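Local atomic coordinates of glycosyl hydrolase family 88 (Pedobacter heparinus, PDB entry 3WIW), a protein that releases unsaturated glucuronyl residues from heparin-derived oligosaccharides by hydrolysis, as an alpha6/alpha6-barrel enzyme of glycosyl hydrolase family 88. Residues A[351-363]-A[371-383]. Numbering follows the deposited sequence.
Sequences ENQFFILKHSVGA and DTPLNYADYYYLE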
ATOM      1  N   GLU A 351       1.571  -1.333  23.778  1.00 15.60           N
ATOM      2  CA  GLU A 351       0.731  -2.511  23.519  1.00 14.80           C
ATOM      3  C   GLU A 351       0.766  -2.990  22.077  1.00 13.40           C
ATOM      4  O   GLU A 351       1.472  -2.417  21.255  1.00 13.23           O
ATOM      5  CB  GLU A 351      -0.706  -2.212  23.950  1.00 17.64           C
ATOM      6  CG  GLU A 351      -0.739  -1.774  25.424  1.00 20.16           C
ATOM      7  CD  GLU A 351      -2.126  -1.727  26.024  1.00 22.59           C
ATOM      8  OE1 GLU A 351      -3.112  -1.948  25.281  1.00 22.73           O
ATOM      9  OE2 GLU A 351      -2.230  -1.471  27.246  1.00 24.16           O
ATOM     10  N   ASN A 352       0.022  -4.046  21.764  0.72 12.75           N
ATOM     11  CA  ASN A 352      -0.160  -4.460  20.367  0.72 11.98           C
ATOM     12  C   ASN A 352       1.159  -4.891  19.698  0.72 12.48           C
ATOM     13  O   ASN A 352       1.311  -4.769  18.482  0.72 11.89           O
ATOM     14  CB  ASN A 352      -0.811  -3.298  19.584  0.72 12.85           C
ATOM     15  CG  ASN A 352      -1.532  -3.727  18.313  0.72 13.44           C
ATOM     16  OD1 ASN A 352      -2.145  -4.790  18.258  0.72 14.14           O
ATOM     17  ND2 ASN A 352      -1.474  -2.879  17.286  0.72 12.15           N
ATOM     18  N   GLN A 353       2.111  -5.394  20.491  1.00 12.30           N
ATOM     19  CA  GLN A 353       3.423  -5.769  19.978  1.00 12.98           C
ATOM     20  C   GLN A 353       4.105  -4.623  19.214  1.00 11.47           C
ATOM     21  O   GLN A 353       4.921  -4.842  18.307  1.00 12.03           O
ATOM     22  CB  GLN A 353       3.344  -7.067  19.159  1.00 13.61           C
ATOM     23  CG  GLN A 353       2.849  -8.277  19.982  1.00 14.97           C
ATOM     24  CD  GLN A 353       3.927  -8.844  20.927  1.00 17.02           C
ATOM     25  OE1 GLN A 353       4.803  -8.126  21.392  1.00 19.33           O
ATOM     26  NE2 GLN A 353       3.878 -10.151  21.167  1.00 19.40           N
ATOM     27  N   PHE A 354       3.788  -3.398  19.635  1.00 10.97           N
ATOM     28  CA  PHE A 354       4.342  -2.155  19.097  1.00 11.49           C
ATOM     29  C   PHE A 354       3.872  -1.798  17.686  1.00 11.67           C
ATOM     30  O   PHE A 354       4.381  -0.838  17.089  1.00 12.44           O
ATOM     31  CB  PHE A 354       5.876  -2.119  19.185  1.00 11.84           C
ATOM     32  CG  PHE A 354       6.413  -2.456  20.547  1.00 13.70           C
ATOM     33  CD1 PHE A 354       5.917  -1.829  21.690  1.00 14.11           C
ATOM     34  CD2 PHE A 354       7.408  -3.423  20.698  1.00 15.09           C
ATOM     35  CE1 PHE A 354       6.419  -2.160  22.944  1.00 14.71           C
ATOM     36  CE2 PHE A 354       7.913  -3.748  21.945  1.00 16.48           C
ATOM     37  CZ  PHE A 354       7.412  -3.119  23.065  1.00 16.21           C
ATOM     38  N   PHE A 355       2.896  -2.533  17.154  1.00 10.39           N
ATOM     39  CA  PHE A 355       2.223  -2.074  15.953  1.00 10.88           C
ATOM     40  C   PHE A 355       1.338  -0.878  16.277  1.00 10.42           C
ATOM     41  O   PHE A 355       0.843  -0.740  17.396  1.00 12.82           O
ATOM     42  CB  PHE A 355       1.367  -3.171  15.346  1.00 10.68           C
ATOM     43  CG  PHE A 355       2.153  -4.301  14.754  1.00 10.16           C
ATOM     44  CD1 PHE A 355       2.662  -4.208  13.467  1.00 11.39           C
ATOM     45  CD2 PHE A 355       2.386  -5.466  15.475  1.00 11.86           C
ATOM     46  CE1 PHE A 355       3.388  -5.264  12.891  1.00 12.34           C
ATOM     47  CE2 PHE A 355       3.097  -6.523  14.919  1.00 12.11           C
ATOM     48  CZ  PHE A 355       3.607  -6.429  13.622  1.00 12.50           C
ATOM     49  N   ILE A 356       1.087  -0.047  15.282  1.00  9.67           N
ATOM     50  CA  ILE A 356       0.357   1.200  15.492  1.00 10.18           C
ATOM     51  C   ILE A 356      -1.172   0.994  15.441  1.00 10.13           C
ATOM     52  O   ILE A 356      -1.875   1.435  16.329  1.00 11.02           O
ATOM     53  CB  ILE A 356       0.806   2.254  14.471  1.00 11.51           C
ATOM     54  CG1 ILE A 356       2.307   2.576  14.668  1.00 12.56           C
ATOM     55  CG2 ILE A 356      -0.039   3.511  14.586  1.00 12.00           C
ATOM     56  CD1 ILE A 356       2.949   3.379  13.560  1.00 13.50           C
ATOM     57  N   LEU A 357      -1.680   0.322  14.408  1.00  9.60           N
ATOM     58  CA  LEU A 357      -3.110   0.058  14.253  1.00  9.63           C
ATOM     59  C   LEU A 357      -3.475  -1.390  14.559  1.00  9.37           C
ATOM     60  O   LEU A 357      -2.627  -2.294  14.535  1.00  9.97           O
ATOM     61  CB  LEU A 357      -3.550   0.356  12.828  1.00  9.82           C
ATOM     62  CG  LEU A 357      -3.485   1.806  12.362  1.00 10.14           C
ATOM     63  CD1 LEU A 357      -4.059   1.908  10.948  1.00 11.86           C
ATOM     64  CD2 LEU A 357      -4.230   2.723  13.307  1.00 10.90           C
ATOM     65  N   LYS A 358      -4.760  -1.587  14.838  1.00 10.01           N
ATOM     66  CA  LYS A 358      -5.349  -2.913  15.021  1.00  9.88           C
ATOM     67  C   LYS A 358      -6.315  -3.241  13.877  1.00  9.36           C
ATOM     68  O   LYS A 358      -6.627  -2.381  13.042  1.00 10.32           O
ATOM     69  CB  LYS A 358      -6.117  -2.924  16.338  1.00 10.40           C
ATOM     70  CG  LYS A 358      -5.210  -2.712  17.543  1.00 11.48           C
ATOM     71  CD  LYS A 358      -6.007  -2.559  18.851  1.00 12.07           C
ATOM     72  CE  LYS A 358      -6.729  -1.213  18.958  1.00 12.09           C
ATOM     73  NZ  LYS A 358      -7.674  -1.196  20.128  1.00 13.03           N
ATOM     74  N   HIS A 359      -6.775  -4.490  13.816  1.00  9.64           N
ATOM     75  CA  HIS A 359      -7.972  -4.844  13.010  1.00  9.32           C
ATOM     76  C   HIS A 359      -7.806  -4.822  11.486  1.00 10.10           C
ATOM     77  O   HIS A 359      -8.675  -4.290  10.787  1.00 10.56           O
ATOM     78  CB  HIS A 359      -9.204  -4.005  13.391  1.00 11.02           C
ATOM     79  CG  HIS A 359      -9.488  -3.962  14.859  1.00 12.18           C
ATOM     80  ND1 HIS A 359      -9.635  -5.095  15.633  1.00 13.98           N
ATOM     81  CD2 HIS A 359      -9.676  -2.910  15.690  1.00 12.32           C
ATOM     82  CE1 HIS A 359      -9.908  -4.738  16.878  1.00 14.08           C
ATOM     83  NE2 HIS A 359      -9.908  -3.414  16.941  1.00 13.93           N
ATOM     84  N   SER A 360      -6.705  -5.374  10.976  1.00  9.22           N
ATOM     85  CA  SER A 360      -6.611  -5.685   9.547  1.00  8.07           C
ATOM     86  C   SER A 360      -6.938  -7.149   9.268  1.00  8.68           C
ATOM     87  O   SER A 360      -6.960  -7.978  10.190  1.00  9.75           O
ATOM     88  CB  SER A 360      -5.232  -5.338   8.981  1.00  8.58           C
ATOM     89  OG  SER A 360      -5.092  -3.933   8.907  1.00  9.16           O
ATOM     90  N   VAL A 361      -7.196  -7.451   7.995  1.00  8.52           N
ATOM     91  CA  VAL A 361      -7.476  -8.834   7.587  1.00  8.82           C
ATOM     92  C   VAL A 361      -6.581  -9.164   6.397  1.00  8.98           C
ATOM     93  O   VAL A 361      -6.712  -8.544   5.321  1.00  9.32           O
ATOM     94  CB  VAL A 361      -8.960  -9.004   7.184  1.00  9.35           C
ATOM     95  CG1 VAL A 361      -9.222 -10.413   6.619  1.00 10.70           C
ATOM     96  CG2 VAL A 361      -9.887  -8.741   8.366  1.00 10.50           C
ATOM     97  N   GLY A 362      -5.679 -10.135   6.581  1.00  9.41           N
ATOM     98  CA  GLY A 362      -4.781 -10.538   5.510  1.00  9.47           C
ATOM     99  C   GLY A 362      -5.488 -11.334   4.421  1.00  9.17           C
ATOM    100  O   GLY A 362      -5.578 -10.897   3.270  1.00 10.68           O
ATOM    101  N   ALA A 363      -5.995 -12.520   4.766  1.00  9.89           N
ATOM    102  CA  ALA A 363      -6.640 -13.391   3.783  1.00 11.45           C
ATOM    103  C   ALA A 363      -7.663 -14.260   4.497  1.00 10.63           C
ATOM    104  O   ALA A 363      -7.362 -15.378   4.953  1.00 11.57           O
ATOM    105  CB  ALA A 363      -5.586 -14.239   3.003  1.00 13.93           C
ATOM    106  N   ASP A 371      -8.013 -10.166  11.662  1.00 10.54           N
ATOM    107  CA  ASP A 371      -8.207  -9.252  12.801  1.00 11.53           C
ATOM    108  C   ASP A 371      -6.917  -9.112  13.611  1.00 11.59           C
ATOM    109  O   ASP A 371      -6.866  -9.431  14.794  1.00 14.68           O
ATOM    110  CB  ASP A 371      -9.422  -9.637  13.687  1.00 13.11           C
ATOM    111  CG  ASP A 371      -9.808  -8.520  14.625  1.00 17.23           C
ATOM    112  OD1 ASP A 371      -9.303  -7.403  14.475  1.00 20.96           O
ATOM    113  OD2 ASP A 371     -10.605  -8.731  15.541  1.00 17.16           O
ATOM    114  N   THR A 372      -5.869  -8.627  12.953  1.00 10.74           N
ATOM    115  CA  THR A 372      -4.536  -8.481  13.518  1.00 10.79           C
ATOM    116  C   THR A 372      -3.954  -7.178  12.994  1.00 10.10           C
ATOM    117  O   THR A 372      -4.316  -6.725  11.901  1.00  9.32           O
ATOM    118  CB  THR A 372      -3.564  -9.649  13.031  1.00 13.29           C
ATOM    119  OG1 THR A 372      -2.196  -9.326  13.342  1.00 14.37           O
ATOM    120  CG2 THR A 372      -3.592  -9.822  11.532  1.00 15.01           C
ATOM    121  N   PRO A 373      -3.040  -6.563  13.757  0.56  9.46           N
ATOM    122  CA  PRO A 373      -2.220  -5.540  13.111  0.56  9.87           C
ATOM    123  C   PRO A 373      -1.440  -6.115  11.927  0.56  9.48           C
ATOM    124  O   PRO A 373      -1.111  -7.305  11.896  0.56 10.25           O
ATOM    125  CB  PRO A 373      -1.222  -5.162  14.199  0.56 10.84           C
ATOM    126  CG  PRO A 373      -1.118  -6.380  15.028  0.56 10.91           C
ATOM    127  CD  PRO A 373      -2.538  -6.888  15.102  0.56 10.61           C
ATOM    128  N   LEU A 374      -1.155  -5.259  10.951  1.00  9.71           N
ATOM    129  CA  LEU A 374      -0.325  -5.615   9.814  1.00  9.82           C
ATOM    130  C   LEU A 374       0.594  -4.457   9.513  1.00  8.42           C
ATOM    131  O   LEU A 374       0.191  -3.286   9.547  1.00  9.76           O
ATOM    132  CB  LEU A 374      -1.199  -5.963   8.615  1.00 10.33           C
ATOM    133  CG  LEU A 374      -1.508  -7.481   8.492  1.00 13.26           C
ATOM    134  CD1 LEU A 374      -2.730  -7.731   7.628  1.00 15.41           C
ATOM    135  CD2 LEU A 374      -0.249  -8.162   7.892  1.00 14.16           C
ATOM    136  N   ASN A 375       1.849  -4.775   9.210  1.00  7.78           N
ATOM    137  CA  ASN A 375       2.835  -3.736   8.983  1.00  8.40           C
ATOM    138  C   ASN A 375       2.453  -2.735   7.882  1.00  7.29           C
ATOM    139  O   ASN A 375       2.685  -1.526   8.033  1.00  8.66           O
ATOM    140  CB  ASN A 375       4.231  -4.335   8.788  1.00  9.32           C
ATOM    141  CG  ASN A 375       4.327  -5.356   7.641  1.00  9.28           C
ATOM    142  OD1 ASN A 375       3.429  -5.481   6.785  1.00  9.60           O
ATOM    143  ND2 ASN A 375       5.441  -6.093   7.617  1.00  9.31           N
ATOM    144  N   TYR A 376       1.776  -3.184   6.829  1.00  8.04           N
ATOM    145  CA  TYR A 376       1.394  -2.241   5.780  1.00  8.93           C
ATOM    146  C   TYR A 376       0.229  -1.345   6.163  1.00  7.66           C
ATOM    147  O   TYR A 376       0.129  -0.229   5.651  1.00  8.90           O
ATOM    148  CB  TYR A 376       1.148  -2.908   4.434  1.00  9.33           C
ATOM    149  CG  TYR A 376       0.240  -4.128   4.440  1.00  8.21           C
ATOM    150  CD1 TYR A 376      -1.148  -4.004   4.294  1.00  9.50           C
ATOM    151  CD2 TYR A 376       0.779  -5.414   4.541  1.00  9.09           C
ATOM    152  CE1 TYR A 376      -1.969  -5.119   4.264  1.00 10.07           C
ATOM    153  CE2 TYR A 376      -0.032  -6.556   4.499  1.00  9.20           C
ATOM    154  CZ  TYR A 376      -1.410  -6.393   4.359  1.00 10.29           C
ATOM    155  OH  TYR A 376      -2.249  -7.485   4.290  1.00 11.81           O
ATOM    156  N   ALA A 377      -0.641  -1.788   7.078  1.00  7.80           N
ATOM    157  CA  ALA A 377      -1.666  -0.867   7.599  1.00  8.28           C
ATOM    158  C   ALA A 377      -0.977   0.313   8.269  1.00  9.12           C
ATOM    159  O   ALA A 377      -1.351   1.469   8.053  1.00  8.68           O
ATOM    160  CB  ALA A 377      -2.580  -1.556   8.561  1.00 10.06           C
ATOM    161  N   ASP A 378       0.068   0.040   9.047  1.00  8.81           N
ATOM    162  CA  ASP A 378       0.769   1.116   9.740  1.00  8.58           C
ATOM    163  C   ASP A 378       1.470   2.055   8.746  1.00  8.27           C
ATOM    164  O   ASP A 378       1.442   3.285   8.941  1.00  9.26           O
ATOM    165  CB  ASP A 378       1.813   0.571  10.719  1.00  9.97           C
ATOM    166  CG  ASP A 378       1.217  -0.196  11.887  1.00  9.90           C
ATOM    167  OD1 ASP A 378      -0.018  -0.244  12.051  1.00  9.97           O
ATOM    168  OD2 ASP A 378       2.009  -0.724  12.697  1.00 10.76           O
ATOM    169  N   TYR A 379       2.080   1.496   7.696  1.00  8.01           N
ATOM    170  CA  TYR A 379       2.794   2.276   6.716  1.00  8.71           C
ATOM    171  C   TYR A 379       1.847   3.256   6.031  1.00  7.57           C
ATOM    172  O   TYR A 379       2.112   4.474   5.991  1.00  8.92           O
ATOM    173  CB  TYR A 379       3.400   1.310   5.711  1.00  8.61           C
ATOM    174  CG  TYR A 379       4.090   1.999   4.562  1.00  7.88           C
ATOM    175  CD1 TYR A 379       5.434   2.419   4.652  1.00  9.77           C
ATOM    176  CD2 TYR A 379       3.412   2.225   3.345  1.00  9.23           C
ATOM    177  CE1 TYR A 379       6.071   3.026   3.569  1.00 10.10           C
ATOM    178  CE2 TYR A 379       4.047   2.843   2.261  1.00  9.58           C
ATOM    179  CZ  TYR A 379       5.375   3.232   2.384  1.00  9.82           C
ATOM    180  OH  TYR A 379       6.042   3.817   1.345  1.00 11.15           O
ATOM    181  N   TYR A 380       0.721   2.755   5.515  1.00  7.85           N
ATOM    182  CA  TYR A 380      -0.207   3.637   4.800  1.00  9.21           C
ATOM    183  C   TYR A 380      -0.943   4.590   5.736  1.00  8.28           C
ATOM    184  O   TYR A 380      -1.282   5.701   5.338  1.00  8.98           O
ATOM    185  CB  TYR A 380      -1.153   2.867   3.848  1.00  8.85           C
ATOM    186  CG  TYR A 380      -0.364   2.275   2.699  1.00  8.16           C
ATOM    187  CD1 TYR A 380       0.180   3.088   1.689  1.00  9.04           C
ATOM    188  CD2 TYR A 380      -0.081   0.910   2.672  1.00  7.94           C
ATOM    189  CE1 TYR A 380       0.955   2.555   0.651  1.00  9.08           C
ATOM    190  CE2 TYR A 380       0.692   0.361   1.646  1.00  9.16           C
ATOM    191  CZ  TYR A 380       1.215   1.194   0.641  1.00  8.52           C
ATOM    192  OH  TYR A 380       1.998   0.641  -0.323  1.00  9.35           O
ATOM    193  N   TYR A 381      -1.137   4.191   6.992  1.00  9.02           N
ATOM    194  CA  TYR A 381      -1.696   5.103   7.970  1.00 10.00           C
ATOM    195  C   TYR A 381      -0.775   6.290   8.239  1.00  8.98           C
ATOM    196  O   TYR A 381      -1.211   7.443   8.194  1.00  9.69           O
ATOM    197  CB  TYR A 381      -1.985   4.345   9.263  1.00  9.76           C
ATOM    198  CG  TYR A 381      -2.418   5.201  10.426  1.00 10.53           C
ATOM    199  CD1 TYR A 381      -3.643   5.869  10.411  1.00 10.81           C
ATOM    200  CD2 TYR A 381      -1.620   5.314  11.549  1.00 10.16           C
ATOM    201  CE1 TYR A 381      -4.070   6.641  11.520  1.00 10.90           C
ATOM    202  CE2 TYR A 381      -2.022   6.069  12.654  1.00 11.04           C
ATOM    203  CZ  TYR A 381      -3.245   6.730  12.628  1.00 11.76           C
ATOM    204  OH  TYR A 381      -3.628   7.476  13.721  1.00 12.91           O
ATOM    205  N   LEU A 382       0.515   6.037   8.474  1.00  9.08           N
ATOM    206  CA  LEU A 382       1.414   7.172   8.675  1.00  9.34           C
ATOM    207  C   LEU A 382       1.559   7.995   7.391  1.00  8.87           C
ATOM    208  O   LEU A 382       1.679   9.230   7.456  1.00 10.38           O
ATOM    209  CB  LEU A 382       2.784   6.758   9.227  1.00  9.80           C
ATOM    210  CG  LEU A 382       2.766   6.158  10.636  1.00 10.85           C
ATOM    211  CD1 LEU A 382       4.177   6.149  11.180  1.00 12.05           C
ATOM    212  CD2 LEU A 382       1.836   6.925  11.585  1.00 12.95           C
ATOM    213  N   GLU A 383       1.526   7.353   6.226  1.00 10.07           N
ATOM    214  CA  GLU A 383       1.577   8.110   4.973  1.00 10.73           C
ATOM    215  C   GLU A 383       0.389   9.062   4.902  1.00 10.21           C
ATOM    216  O   GLU A 383       0.534  10.244   4.560  1.00 10.76           O
ATOM    217  CB  GLU A 383       1.559   7.158   3.798  1.00 10.19           C
ATOM    218  CG  GLU A 383       1.825   7.849   2.477  1.00 10.55           C
ATOM    219  CD  GLU A 383       1.771   6.848   1.367  1.00 10.76           C
ATOM    220  OE1 GLU A 383       2.837   6.321   1.009  1.00 11.99           O
ATOM    221  OE2 GLU A 383       0.661   6.539   0.871  1.00 10.59           O
TER
HETATM  222  O   HOH W   1      -1.641  -2.509  11.961  1.00 10.41           O
HETATM  223  O   HOH W   2      -6.295  -6.557  15.772  1.00 14.89           O
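The carboxylate of Asp378 grips two consecutive backbone amides of 351-363. Ile356 N meets OD2 at 2.8 Å, almost dead straight but from above the carboxylate plane, while Leu357 N reaches OD1 at 2.9 Å on its syn side. With CG anti to its own carbonyl carbon (chi1 -66°), Asp378 sends both oxygens to the passing chain; a short acid suits a place where two buried N-H groups need acceptors. Were Asp378 an alanine, both amides would be likely to lose their acceptor, and the water that bridges OD1 to Leu374 N would lose its partner OD1. Packing is tight around this grip: Leu357 lays CD2 over the centre of the Tyr381 ring, a CH-pi contact of 4.0 Å to the centroid, and Ile356, branched and apolar, sets its CG2 3.8 Å from Tyr381 CE2. In the alpha6/alpha6-barrel, this fastens the irregular chain after helix 327-340 to the start of the last helix, 375-392. Beyond Pro373 a single antiparallel hydrogen-bonded pair, Ser360 with Thr372, joins the chains, Thr372 N donating a hydrogen bond to Ser360 O at 3.0 Å; Asp371 and Thr372 both face Ser360, a G1 beta bulge. Solvent reaches the contact at Asp371 and His359. Exposed Asp371 turns its syn lone pair on OD1 to His359 ND1, 2.6 Å away in the imidazole plane, and a water bound by His359 N makes a weak bond to Asp371 O.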